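Side-chain contacts in putative Ribokinase II (Escherichia coli O6, PDB 3IQ0), which probably phosphorylates a sugar such as ribose with ATP and magnesium, as a pfkB-family carbohydrate kinase: residues R212-F217 with V225-G230; I164-N169 with D182-V187. All coordinates share one frame; numbering follows the deposited sequence.

Interaction 1 of 2, residues R212-F217 with V225-G230; sequences RAIAGF and VIVKRG. With ATP (adenosine-5'-triphosphate), chain G.
Ile214 and Phe217, one helical turn apart, both rest on Val225, and Ile214 reaches on to Val227. The two branches of Ile214 divide the work. CG2, anti to the backbone N (CG1 has chi1 -60°), lies 4.1 Å from CB of Val225. The other branch is extended, and its CD1 meets CG2 of Val227 at 4.1 Å. Phe217 takes part mainly through its first carbon, with CB 4.1 Å from CG2 of Val225. Its ring leans obliquely past that methyl and meets Tyr194 edge-to-face. No hydrogen bond crosses between helix and strand.

At the end of the strand, Lys228 turns to the nucleotide. A bend at chi3 (-70°) lets its NZ hydrogen-bond O2B of ATP at 3.0 Å. Arg229 N and Gly230 N add weak hydrogen bonds to O3' and O2A. The Arg229 guanidinium lies with one face over CG1 of Val227, and its NH1 pairs with Glu198.

Helix 210-220 runs roughly antiparallel to strand 224-228, their local axes 10.1 Å apart at 149°. They are the last two elements of the beta-alpha-beta unit that starts at strand 193-194. Tyr237 of strand 234-237 also touches Ile214 and Val227, while Ile226 packs on helix 258-271.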
loop_
_atom_site.group_PDB
_atom_site.type_symbol
_atom_site.label_atom_id
_atom_site.label_comp_id
_atom_site.label_asym_id
_atom_site.label_seq_id
_atom_site.Cartn_x
_atom_site.Cartn_y
_atom_site.Cartn_z
ATOM N N ARG B 212 -32.667 -25.397 -5.395
ATOM C CA ARG B 212 -33.658 -24.352 -5.167
ATOM C C ARG B 212 -33.119 -22.968 -5.494
ATOM O O ARG B 212 -33.767 -22.189 -6.196
ATOM C CB ARG B 212 -34.126 -24.383 -3.711
ATOM C CG ARG B 212 -34.972 -25.599 -3.362
ATOM C CD ARG B 212 -36.325 -25.522 -4.038
ATOM N NE ARG B 212 -37.148 -24.441 -3.496
ATOM C CZ ARG B 212 -37.687 -24.448 -2.280
ATOM N NH1 ARG B 212 -37.492 -25.481 -1.472
ATOM N NH2 ARG B 212 -38.426 -23.423 -1.871
ATOM N N ALA B 213 -31.934 -22.665 -4.976
ATOM C CA ALA B 213 -31.301 -21.371 -5.200
ATOM C C ALA B 213 -31.228 -21.032 -6.682
ATOM O O ALA B 213 -31.644 -19.955 -7.100
ATOM C CB ALA B 213 -29.905 -21.372 -4.603
ATOM N N ILE B 214 -30.695 -21.966 -7.463
ATOM C CA ILE B 214 -30.545 -21.798 -8.903
ATOM C C ILE B 214 -31.891 -21.685 -9.613
ATOM O O ILE B 214 -32.050 -20.878 -10.532
ATOM C CB ILE B 214 -29.758 -22.980 -9.504
ATOM C CG1 ILE B 214 -28.372 -23.051 -8.867
ATOM C CG2 ILE B 214 -29.651 -22.822 -11.017
ATOM C CD1 ILE B 214 -27.560 -24.246 -9.298
ATOM N N ALA B 215 -32.859 -22.496 -9.193
ATOM C CA ALA B 215 -34.183 -22.454 -9.803
ATOM C C ALA B 215 -34.802 -21.091 -9.517
ATOM O O ALA B 215 -35.640 -20.604 -10.276
ATOM C CB ALA B 215 -35.060 -23.563 -9.240
ATOM N N GLY B 216 -34.360 -20.470 -8.426
ATOM C CA GLY B 216 -34.874 -19.166 -8.058
ATOM C C GLY B 216 -34.304 -18.054 -8.917
ATOM O O GLY B 216 -35.025 -17.142 -9.319
ATOM N N PHE B 217 -33.004 -18.124 -9.191
ATOM C CA PHE B 217 -32.336 -17.115 -10.015
ATOM C C PHE B 217 -32.975 -17.081 -11.396
ATOM O O PHE B 217 -33.222 -16.015 -11.948
ATOM C CB PHE B 217 -30.851 -17.450 -10.165
ATOM C CG PHE B 217 -30.094 -17.497 -8.868
ATOM C CD1 PHE B 217 -29.147 -18.495 -8.643
ATOM C CD2 PHE B 217 -30.300 -16.534 -7.884
ATOM C CE1 PHE B 217 -28.419 -18.526 -7.454
ATOM C CE2 PHE B 217 -29.576 -16.561 -6.695
ATOM C CZ PHE B 217 -28.634 -17.560 -6.483
ATOM N N VAL B 225 -27.059 -19.670 -15.513
ATOM C CA VAL B 225 -26.330 -19.767 -14.260
ATOM C C VAL B 225 -25.213 -20.770 -14.490
ATOM O O VAL B 225 -25.473 -21.954 -14.736
ATOM C CB VAL B 225 -27.234 -20.271 -13.118
ATOM C CG1 VAL B 225 -26.428 -20.412 -11.828
ATOM C CG2 VAL B 225 -28.393 -19.308 -12.923
ATOM N N ILE B 226 -23.975 -20.290 -14.457
ATOM C CA ILE B 226 -22.825 -21.163 -14.647
ATOM C C ILE B 226 -22.135 -21.345 -13.303
ATOM O O ILE B 226 -21.556 -20.403 -12.760
ATOM C CB ILE B 226 -21.811 -20.579 -15.664
ATOM C CG1 ILE B 226 -22.418 -20.534 -17.064
ATOM C CG2 ILE B 226 -20.569 -21.442 -15.707
ATOM C CD1 ILE B 226 -23.389 -19.407 -17.290
ATOM N N VAL B 227 -22.203 -22.559 -12.762
ATOM C CA VAL B 227 -21.589 -22.835 -11.470
ATOM C C VAL B 227 -20.219 -23.476 -11.582
ATOM O O VAL B 227 -20.057 -24.538 -12.187
ATOM C CB VAL B 227 -22.485 -23.739 -10.602
ATOM C CG1 VAL B 227 -21.753 -24.126 -9.327
ATOM C CG2 VAL B 227 -23.773 -23.004 -10.258
ATOM N N LYS B 228 -19.238 -22.806 -10.992
ATOM C CA LYS B 228 -17.859 -23.276 -10.977
ATOM C C LYS B 228 -17.683 -24.166 -9.748
ATOM O O LYS B 228 -18.067 -23.787 -8.644
ATOM C CB LYS B 228 -16.919 -22.068 -10.917
ATOM C CG LYS B 228 -16.933 -21.239 -12.192
ATOM C CD LYS B 228 -16.443 -19.827 -11.951
ATOM C CE LYS B 228 -17.446 -19.036 -11.135
ATOM N NZ LYS B 228 -16.982 -17.650 -10.873
ATOM N N ARG B 229 -17.107 -25.347 -9.942
ATOM C CA ARG B 229 -16.933 -26.290 -8.842
ATOM C C ARG B 229 -15.488 -26.660 -8.539
ATOM O O ARG B 229 -15.192 -27.813 -8.237
ATOM C CB ARG B 229 -17.733 -27.566 -9.128
ATOM C CG ARG B 229 -19.208 -27.336 -9.413
ATOM C CD ARG B 229 -19.925 -28.645 -9.723
ATOM N NE ARG B 229 -21.342 -28.433 -10.014
ATOM C CZ ARG B 229 -22.216 -27.915 -9.156
ATOM N NH1 ARG B 229 -21.826 -27.550 -7.938
ATOM N NH2 ARG B 229 -23.482 -27.750 -9.519
ATOM N N GLY B 230 -14.593 -25.681 -8.610
ATOM C CA GLY B 230 -13.190 -25.936 -8.330
ATOM C C GLY B 230 -12.612 -27.119 -9.082
ATOM O O GLY B 230 -12.632 -27.149 -10.306
HETATM P PG ATP G . -12.582 -17.009 -7.437
HETATM O O1G ATP G . -11.084 -16.922 -7.562
HETATM O O2G ATP G . -13.075 -16.426 -6.137
HETATM O O3G ATP G . -13.260 -16.292 -8.604
HETATM P PB ATP G . -14.081 -19.463 -8.121
HETATM O O1B ATP G . -14.633 -20.399 -7.090
HETATM O O2B ATP G . -14.971 -18.512 -8.843
HETATM O O3B ATP G . -12.901 -18.585 -7.465
HETATM P PA ATP G . -12.757 -21.868 -8.918
HETATM O O1A ATP G . -11.497 -21.826 -8.081
HETATM O O2A ATP G . -13.913 -22.694 -8.499
HETATM O O3A ATP G . -13.280 -20.344 -9.160
HETATM O "O5'" ATP G . -12.716 -22.027 -10.717
HETATM C "C5'" ATP G . -12.549 -21.775 -12.038
HETATM C "C4'" ATP G . -12.970 -23.018 -12.779
HETATM O "O4'" ATP G . -11.610 -23.412 -13.004
HETATM C "C3'" ATP G . -13.497 -24.298 -12.041
HETATM O "O3'" ATP G . -14.907 -24.436 -12.007
HETATM C "C2'" ATP G . -12.777 -25.364 -12.745
HETATM O "O2'" ATP G . -13.458 -25.722 -13.954
HETATM C "C1'" ATP G . -11.406 -24.807 -12.974
HETATM N N9 ATP G . -10.468 -25.168 -11.834
HETATM C C8 ATP G . -10.158 -24.457 -10.680
HETATM N N7 ATP G . -9.279 -25.110 -9.904
HETATM C C5 ATP G . -8.983 -26.250 -10.526
HETATM C C6 ATP G . -8.116 -27.451 -10.273
HETATM N N6 ATP G . -7.379 -27.491 -9.162
HETATM N N1 ATP G . -8.087 -28.496 -11.221
HETATM C C2 ATP G . -8.841 -28.494 -12.398
HETATM N N3 ATP G . -9.671 -27.407 -12.685
HETATM C C4 ATP G . -9.777 -26.304 -11.806
#

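Interaction 2 of 2, residues I164-N169 with D182-V187; sequences ISFDPN and DALHFV
Phe166 carries the strand side of this contact, with Val187 over its ring and Leu184 near its far end. Its CB leaves strand 163-167 toward helix 178-189. CG stands anti to the backbone N (chi1 175°), which carries the ring out to the helix. There CG lies 3.9 Å from CG1 of Val187. CD1 and CD2 are almost equally close to the same methyl. CG1 is 3.9 Å from the ring centroid and only 11° off the ring normal, a CH-pi contact over the face. The methyl thus sits over the ring rather than beside it. Farther out, CE2 approaches the backbone O of Leu184 obliquely at 3.9 Å. At the tip, CZ meets CD2 of Leu184 at 4.1 Å. The Leu184 and Val187 side chains each cross that of Phe166 at about a right angle.

The opposite face of the ring has Pro168 N above it, offset toward the rim. Pro168 is the centre of an inverse gamma turn just after the strand. The turn leads the chain away from the ring to Asn169, which touches ATP. Thr191, in the loop after the helix, also touches Phe166.

No hydrogen bond or salt bridge joins the two segments. All three touching residues are buried. The helix is held against the strand by van der Waals and CH-pi contact, while Asp167 and Asn169, at the end of the strand and just after it, make polar contacts elsewhere.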
loop_
_atom_site.group_PDB
_atom_site.type_symbol
_atom_site.label_atom_id
_atom_site.label_comp_id
_atom_site.label_asym_id
_atom_site.label_seq_id
_atom_site.Cartn_x
_atom_site.Cartn_y
_atom_site.Cartn_z
ATOM N N ILE B 164 -25.798 -8.271 -19.169
ATOM C CA ILE B 164 -25.038 -8.152 -17.931
ATOM C C ILE B 164 -24.654 -9.536 -17.383
ATOM O O ILE B 164 -25.495 -10.430 -17.277
ATOM C CB ILE B 164 -25.877 -7.399 -16.850
ATOM C CG1 ILE B 164 -26.323 -6.030 -17.381
ATOM C CG2 ILE B 164 -25.068 -7.239 -15.560
ATOM C CD1 ILE B 164 -25.195 -5.044 -17.642
ATOM N N SER B 165 -23.374 -9.723 -17.066
ATOM C CA SER B 165 -22.903 -10.978 -16.486
ATOM C C SER B 165 -22.418 -10.593 -15.099
ATOM O O SER B 165 -21.902 -9.491 -14.897
ATOM C CB SER B 165 -21.761 -11.593 -17.315
ATOM O OG SER B 165 -20.713 -10.666 -17.523
ATOM N N PHE B 166 -22.574 -11.494 -14.142
ATOM C CA PHE B 166 -22.201 -11.183 -12.768
ATOM C C PHE B 166 -21.543 -12.357 -12.064
ATOM O O PHE B 166 -22.082 -13.468 -12.051
ATOM C CB PHE B 166 -23.469 -10.736 -12.023
ATOM C CG PHE B 166 -23.281 -10.493 -10.544
ATOM C CD1 PHE B 166 -22.140 -9.864 -10.057
ATOM C CD2 PHE B 166 -24.292 -10.823 -9.647
ATOM C CE1 PHE B 166 -22.009 -9.558 -8.696
ATOM C CE2 PHE B 166 -24.173 -10.520 -8.281
ATOM C CZ PHE B 166 -23.026 -9.884 -7.809
ATOM N N ASP B 167 -20.369 -12.100 -11.489
ATOM C CA ASP B 167 -19.604 -13.103 -10.763
ATOM C C ASP B 167 -19.505 -12.655 -9.302
ATOM O O ASP B 167 -18.760 -11.735 -8.972
ATOM C CB ASP B 167 -18.201 -13.235 -11.355
ATOM C CG ASP B 167 -17.335 -14.201 -10.578
ATOM O OD1 ASP B 167 -17.636 -14.467 -9.400
ATOM O OD2 ASP B 167 -16.336 -14.682 -11.146
ATOM N N PRO B 168 -20.243 -13.325 -8.406
ATOM C CA PRO B 168 -20.276 -13.022 -6.976
ATOM C C PRO B 168 -19.060 -13.458 -6.164
ATOM O O PRO B 168 -19.215 -14.142 -5.154
ATOM C CB PRO B 168 -21.541 -13.738 -6.520
ATOM C CG PRO B 168 -21.455 -15.007 -7.306
ATOM C CD PRO B 168 -21.081 -14.504 -8.699
ATOM N N ASN B 169 -17.865 -13.056 -6.586
ATOM C CA ASN B 169 -16.652 -13.432 -5.864
ATOM C C ASN B 169 -16.441 -12.457 -4.713
ATOM O O ASN B 169 -15.390 -11.830 -4.598
ATOM C CB ASN B 169 -15.440 -13.417 -6.806
ATOM C CG ASN B 169 -15.099 -12.025 -7.306
ATOM O OD1 ASN B 169 -15.983 -11.234 -7.609
ATOM N ND2 ASN B 169 -13.804 -11.727 -7.407
ATOM N N ASP B 182 -27.380 -5.157 -0.198
ATOM C CA ASP B 182 -28.407 -4.728 -1.141
ATOM C C ASP B 182 -27.847 -4.456 -2.530
ATOM O O ASP B 182 -28.475 -4.792 -3.530
ATOM C CB ASP B 182 -29.120 -3.477 -0.623
ATOM C CG ASP B 182 -29.929 -3.743 0.625
ATOM O OD1 ASP B 182 -30.260 -4.922 0.876
ATOM O OD2 ASP B 182 -30.245 -2.772 1.346
ATOM N N ALA B 183 -26.670 -3.841 -2.589
ATOM C CA ALA B 183 -26.028 -3.542 -3.866
ATOM C C ALA B 183 -25.906 -4.824 -4.685
ATOM O O ALA B 183 -26.218 -4.849 -5.872
ATOM C CB ALA B 183 -24.652 -2.943 -3.628
ATOM N N LEU B 184 -25.454 -5.887 -4.030
ATOM C CA LEU B 184 -25.282 -7.187 -4.665
ATOM C C LEU B 184 -26.616 -7.759 -5.143
ATOM O O LEU B 184 -26.711 -8.289 -6.251
ATOM C CB LEU B 184 -24.619 -8.154 -3.682
ATOM C CG LEU B 184 -23.214 -7.760 -3.220
ATOM C CD1 LEU B 184 -22.778 -8.660 -2.081
ATOM C CD2 LEU B 184 -22.237 -7.857 -4.391
ATOM N N HIS B 185 -27.642 -7.663 -4.303
ATOM C CA HIS B 185 -28.957 -8.166 -4.681
ATOM C C HIS B 185 -29.504 -7.306 -5.805
ATOM O O HIS B 185 -30.228 -7.785 -6.672
ATOM C CB HIS B 185 -29.904 -8.147 -3.480
ATOM C CG HIS B 185 -29.851 -9.397 -2.660
ATOM N ND1 HIS B 185 -30.425 -10.579 -3.073
ATOM C CD2 HIS B 185 -29.259 -9.660 -1.471
ATOM C CE1 HIS B 185 -30.190 -11.518 -2.172
ATOM N NE2 HIS B 185 -29.485 -10.987 -1.192
ATOM N N PHE B 186 -29.136 -6.031 -5.787
ATOM C CA PHE B 186 -29.570 -5.098 -6.811
ATOM C C PHE B 186 -29.026 -5.559 -8.160
ATOM O O PHE B 186 -29.769 -5.697 -9.135
ATOM C CB PHE B 186 -29.040 -3.703 -6.500
ATOM C CG PHE B 186 -29.412 -2.673 -7.525
ATOM C CD1 PHE B 186 -30.586 -1.939 -7.401
ATOM C CD2 PHE B 186 -28.597 -2.448 -8.628
ATOM C CE1 PHE B 186 -30.943 -0.995 -8.364
ATOM C CE2 PHE B 186 -28.945 -1.508 -9.598
ATOM C CZ PHE B 186 -30.120 -0.781 -9.464
ATOM N N VAL B 187 -27.718 -5.787 -8.208
ATOM C CA VAL B 187 -27.060 -6.226 -9.433
ATOM C C VAL B 187 -27.625 -7.549 -9.933
ATOM O O VAL B 187 -27.813 -7.735 -11.135
ATOM C CB VAL B 187 -25.542 -6.382 -9.216
ATOM C CG1 VAL B 187 -24.898 -6.993 -10.455
ATOM C CG2 VAL B 187 -24.921 -5.021 -8.908
#

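Overall arrangement
Both interactions lie on the large mixed sheet, with centres about 14 Å apart. Interaction 2 comes first along the chain and closes before interaction 1 opens. Strand 193-194 links them: it ends the beta-alpha-beta unit of interaction 2 and begins that of interaction 1. In the sheet it lies between strands 163-167 and 224-228, and all three are parallel. The contacts meet directly at one point, where Lys228 NZ and Asp167 OD2 form a salt bridge of 3.0 Å. Each one packs a helix on the sheet, and the C-terminal end of each strand, or the residues just after it, contribute to the ATP pocket. Two successive units thus help build one nucleotide site.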